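Local coordinates for protein starch synthase I (Hordeum vulgare, PDB 4HLN) that is a plant starch synthase, an enzyme of the glycosyltransferase superfamily built from two Rossmann-like domains in the GT-B arrangement, at residues Cys247-Pro250 against Leu251-Leu255; Val505-Ser508 against His509-Ala513. All blocks are in the same frame, centred on the assembly; numbering follows the deposited sequence.

Contact 1 (Cys247-Pro250 against Leu251-Leu255)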
loop_
_atom_site.group_PDB
_atom_site.type_symbol
_atom_site.label_atom_id
_atom_site.label_comp_id
_atom_site.label_asym_id
_atom_site.label_seq_id
_atom_site.Cartn_x
_atom_site.Cartn_y
_atom_site.Cartn_z
ATOM N N CYS A 247 -16.705 -3.397 -16.217
ATOM C CA CYS A 247 -16.538 -3.000 -17.612
ATOM C C CYS A 247 -17.809 -2.366 -18.176
ATOM O O CYS A 247 -17.755 -1.490 -19.029
ATOM C CB CYS A 247 -16.100 -4.193 -18.456
ATOM S SG CYS A 247 -14.393 -4.680 -18.125
ATOM N N GLU A 248 -18.953 -2.790 -17.665
ATOM C CA GLU A 248 -20.224 -2.220 -18.089
ATOM C C GLU A 248 -20.583 -0.878 -17.451
ATOM O O GLU A 248 -21.216 -0.033 -18.083
ATOM C CB GLU A 248 -21.345 -3.227 -17.847
ATOM C CG GLU A 248 -21.298 -4.356 -18.849
ATOM C CD GLU A 248 -21.464 -3.838 -20.276
ATOM O OE1 GLU A 248 -22.511 -3.199 -20.545
ATOM O OE2 GLU A 248 -20.555 -4.053 -21.116
ATOM N N ALA A 249 -20.181 -0.682 -16.204
ATOM C CA ALA A 249 -20.648 0.476 -15.454
ATOM C C ALA A 249 -20.444 1.809 -16.192
ATOM O O ALA A 249 -21.371 2.623 -16.291
ATOM C CB ALA A 249 -20.018 0.505 -14.063
ATOM N N PRO A 250 -19.234 2.033 -16.720
ATOM C CA PRO A 250 -18.923 3.302 -17.404
ATOM C C PRO A 250 -19.709 3.488 -18.702
ATOM O O PRO A 250 -19.827 4.600 -19.215
ATOM C CB PRO A 250 -17.422 3.184 -17.707
ATOM C CG PRO A 250 -16.920 2.144 -16.767
ATOM C CD PRO A 250 -18.052 1.165 -16.604
ATOM N N LEU A 251 -20.251 2.397 -19.221
ATOM C CA LEU A 251 -21.021 2.448 -20.448
ATOM C C LEU A 251 -22.524 2.591 -20.220
ATOM O O LEU A 251 -23.232 3.028 -21.119
ATOM C CB LEU A 251 -20.780 1.197 -21.271
ATOM C CG LEU A 251 -19.332 0.862 -21.621
ATOM C CD1 LEU A 251 -19.206 -0.549 -22.229
ATOM C CD2 LEU A 251 -18.758 1.892 -22.549
ATOM N N ILE A 252 -23.026 2.233 -19.040
ATOM C CA ILE A 252 -24.478 2.204 -18.869
ATOM C C ILE A 252 -25.085 2.972 -17.711
ATOM O O ILE A 252 -26.300 3.191 -17.697
ATOM C CB ILE A 252 -25.038 0.776 -18.794
ATOM C CG1 ILE A 252 -24.563 0.072 -17.521
ATOM C CG2 ILE A 252 -24.715 -0.006 -20.074
ATOM C CD1 ILE A 252 -25.319 -1.194 -17.259
ATOM N N LEU A 253 -24.275 3.368 -16.737
ATOM C CA LEU A 253 -24.825 4.113 -15.610
ATOM C C LEU A 253 -24.875 5.621 -15.883
ATOM O O LEU A 253 -23.837 6.273 -16.024
ATOM C CB LEU A 253 -24.054 3.804 -14.326
ATOM C CG LEU A 253 -24.173 2.346 -13.861
ATOM C CD1 LEU A 253 -23.506 2.141 -12.528
ATOM C CD2 LEU A 253 -25.624 1.921 -13.772
ATOM N N GLU A 254 -26.080 6.180 -15.966
ATOM C CA GLU A 254 -26.199 7.631 -16.150
ATOM C C GLU A 254 -26.143 8.412 -14.837
ATOM O O GLU A 254 -27.137 8.984 -14.398
ATOM C CB GLU A 254 -27.450 8.004 -16.946
ATOM C CG GLU A 254 -27.540 7.322 -18.291
ATOM C CD GLU A 254 -28.337 8.111 -19.307
ATOM O OE1 GLU A 254 -28.092 7.924 -20.522
ATOM O OE2 GLU A 254 -29.202 8.920 -18.898
ATOM N N LEU A 255 -24.962 8.440 -14.233
ATOM C CA LEU A 255 -24.727 9.156 -12.989
ATOM C C LEU A 255 -24.725 10.664 -13.196
ATOM O O LEU A 255 -23.986 11.192 -14.042
ATOM C CB LEU A 255 -23.400 8.702 -12.403
ATOM C CG LEU A 255 -23.419 7.169 -12.301
ATOM C CD1 LEU A 255 -22.043 6.594 -11.979
ATOM C CD2 LEU A 255 -24.479 6.698 -11.295
HETATM O O HOH W 1 -21.399 5.638 -16.285
#
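E248 brings the flat carboxylate of this contact, whose oxygens part toward two different methyls of the following turn: OE1 comes to 3.9 Å from CG2 of I252, and OE2 lies equally far, 3.9 Å, from CD1 of L251. A bend at chi2 (-61°) folds the acid back beside its own helix, while Y284 holds OE2 by a hydrogen bond from its hydroxyl. The methyl CD1 of L251 also rests 3.6 Å from the carbonyl oxygen of C247, one turn back. In the backbone, L251 N bonds to E248 O at 2.9 Å. This i to i+3 bond, repeated from I252 N to A249 O at 3.2 Å, has the spacing of a 3-10 turn. A249 O accepts a second, straighter bond from L253 N at 3.0 Å (164° at the hydrogen), and a water bridges it to L253 O. Bonds of i+3 and i+4 spacing thus share the carbonyls of E248 and A249 at the helix end, the i+4 bond from I252 N to E248 O being weak. L253 is the first residue to leave helical backbone angles, and P250, lacking an N-H, has already broken the pattern with the turn before. Beyond the polar turn, A249 CB meets L253 CD1 at 4.1 Å. The end of helix 235-252 packs on strand 160-166 through A249, on strand 181-190 through E248, I252 and L253, and on helix 276-284 through C247 and L251; P250 adds a backbone bond to G261.

Contact 2 (Val505-Ser508 against His509-Ala513)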
loop_
_atom_site.group_PDB
_atom_site.type_symbol
_atom_site.label_atom_id
_atom_site.label_comp_id
_atom_site.label_asym_id
_atom_site.label_seq_id
_atom_site.Cartn_x
_atom_site.Cartn_y
_atom_site.Cartn_z
ATOM N N VAL A 505 -2.875 6.265 20.718
ATOM C CA VAL A 505 -2.481 7.159 19.648
ATOM C C VAL A 505 -1.714 8.345 20.239
ATOM O O VAL A 505 -0.738 8.806 19.659
ATOM C CB VAL A 505 -3.680 7.534 18.719
ATOM C CG1 VAL A 505 -4.941 6.782 19.166
ATOM C CG2 VAL A 505 -3.906 9.061 18.630
ATOM N N PRO A 506 -2.123 8.815 21.420
ATOM C CA PRO A 506 -1.363 9.926 22.011
ATOM C C PRO A 506 0.095 9.568 22.300
ATOM O O PRO A 506 0.994 10.386 22.054
ATOM C CB PRO A 506 -2.121 10.204 23.308
ATOM C CG PRO A 506 -3.544 9.819 22.971
ATOM C CD PRO A 506 -3.400 8.585 22.120
ATOM N N VAL A 507 0.332 8.361 22.807
ATOM C CA VAL A 507 1.697 7.953 23.109
ATOM C C VAL A 507 2.516 7.716 21.841
ATOM O O VAL A 507 3.724 7.971 21.807
ATOM C CB VAL A 507 1.747 6.716 24.018
ATOM C CG1 VAL A 507 3.176 6.201 24.130
ATOM C CG2 VAL A 507 1.198 7.056 25.410
ATOM N N SER A 508 1.860 7.243 20.790
ATOM C CA SER A 508 2.561 7.025 19.540
ATOM C C SER A 508 2.992 8.361 18.918
ATOM O O SER A 508 4.061 8.452 18.304
ATOM C CB SER A 508 1.722 6.189 18.575
ATOM O OG SER A 508 0.530 6.862 18.235
ATOM N N HIS A 509 2.177 9.399 19.096
ATOM C CA HIS A 509 2.539 10.729 18.598
ATOM C C HIS A 509 3.781 11.230 19.339
ATOM O O HIS A 509 4.716 11.751 18.728
ATOM C CB HIS A 509 1.381 11.733 18.759
ATOM C CG HIS A 509 0.337 11.650 17.681
ATOM N ND1 HIS A 509 0.131 12.659 16.765
ATOM C CD2 HIS A 509 -0.564 10.683 17.378
ATOM C CE1 HIS A 509 -0.837 12.312 15.936
ATOM N NE2 HIS A 509 -1.280 11.120 16.289
ATOM N N ARG A 510 3.792 11.063 20.661
ATOM C CA ARG A 510 4.918 11.512 21.480
ATOM C C ARG A 510 6.195 10.726 21.221
ATOM O O ARG A 510 7.296 11.281 21.294
ATOM C CB ARG A 510 4.575 11.424 22.953
ATOM C CG ARG A 510 3.868 12.637 23.485
ATOM C CD ARG A 510 3.383 12.379 24.894
ATOM N NE ARG A 510 1.945 12.582 24.944
ATOM C CZ ARG A 510 1.091 11.786 25.572
ATOM N NH1 ARG A 510 1.533 10.719 26.228
ATOM N NH2 ARG A 510 -0.207 12.073 25.550
ATOM N N ILE A 511 6.053 9.436 20.929
ATOM C CA ILE A 511 7.216 8.644 20.564
ATOM C C ILE A 511 7.768 9.152 19.248
ATOM O O ILE A 511 8.969 9.370 19.110
ATOM C CB ILE A 511 6.894 7.151 20.459
ATOM C CG1 ILE A 511 6.867 6.536 21.852
ATOM C CG2 ILE A 511 7.937 6.439 19.617
ATOM C CD1 ILE A 511 6.142 5.235 21.907
ATOM N N THR A 512 6.879 9.367 18.288
ATOM C CA THR A 512 7.299 9.817 16.970
ATOM C C THR A 512 8.072 11.118 17.088
ATOM O O THR A 512 9.130 11.279 16.476
ATOM C CB THR A 512 6.100 10.005 16.043
ATOM O OG1 THR A 512 5.388 8.772 15.968
ATOM C CG2 THR A 512 6.547 10.410 14.645
ATOM N N ALA A 513 7.550 12.037 17.896
ATOM C CA ALA A 513 8.208 13.325 18.083
ATOM C C ALA A 513 9.465 13.223 18.937
ATOM O O ALA A 513 10.448 13.895 18.654
ATOM C CB ALA A 513 7.234 14.364 18.663
#
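V505 to H509, P506 to R510, V507 to I511 and S508 to T512 are joined by four successive i to i+4 backbone bonds, with N-H...O angles of 153° to 159°, the signature of a regular alpha helix. Two of the carbonyls take an additional hydroxyl. S508 OG turns back to V505 O at 2.7 Å, its chi1 of 63° setting it between backbone N and carbonyl carbon, and it arrives on the same face of the carbonyl plane as H509 N. T512 OG1 donates to S508 O, also at 2.7 Å, but from the face opposite to T512 N. The H509 imidazole runs alongside V505: its CD2 lies 3.9 Å from V505 CG2, and V505 O sits at the ring edge near its plane. W401 stacks on the ring, and D406 takes the ND1 bond. R510 bends at chi3, bringing its guanidinium back along the helix so that P506 O stands 3.7 Å above the centre of one face, while NH2 reaches P506 CB at 3.5 Å and NH1 lies 3.8 Å from V507 CG2. V507 CG1 and I511 CD1 meet at 3.8 Å, and I511 and S508 face strands 442-446 and 471-476. Chemically, the buried hydroxyls of S508 and T512 are bonded to carbonyls of their own helix, S508 OG also weakly to S504 O, whereas H509 ND1, R510 NE (to C408 O) and R510 NH1 (a salt bridge to E431) have partners beyond it; the E431 carboxylate and the P506 carbonyl over its face probably both favour the guanidinium's positive charge.

How the contacts relate
Contacts 1 and 2 belong to the two halves of the enzyme, the first within the starch synthase catalytic domain and the second within the group 1 glycosyl transferase region. They lie on opposite sides of the chain's centre, with centres about 45 Å apart and nearest atoms about 35 Å apart, so neither touches the other. Residues 247-255 finish a helix beside the nine-stranded mixed sheet; 505-513 form most of the helix leading from edge strand 497-501 to inner strand 517-520 of the six-stranded parallel sheet. The disulfide C147-C527 links the two regions. Neither contact supplies residues to the glycan pocket, which includes F556, W569 and H593.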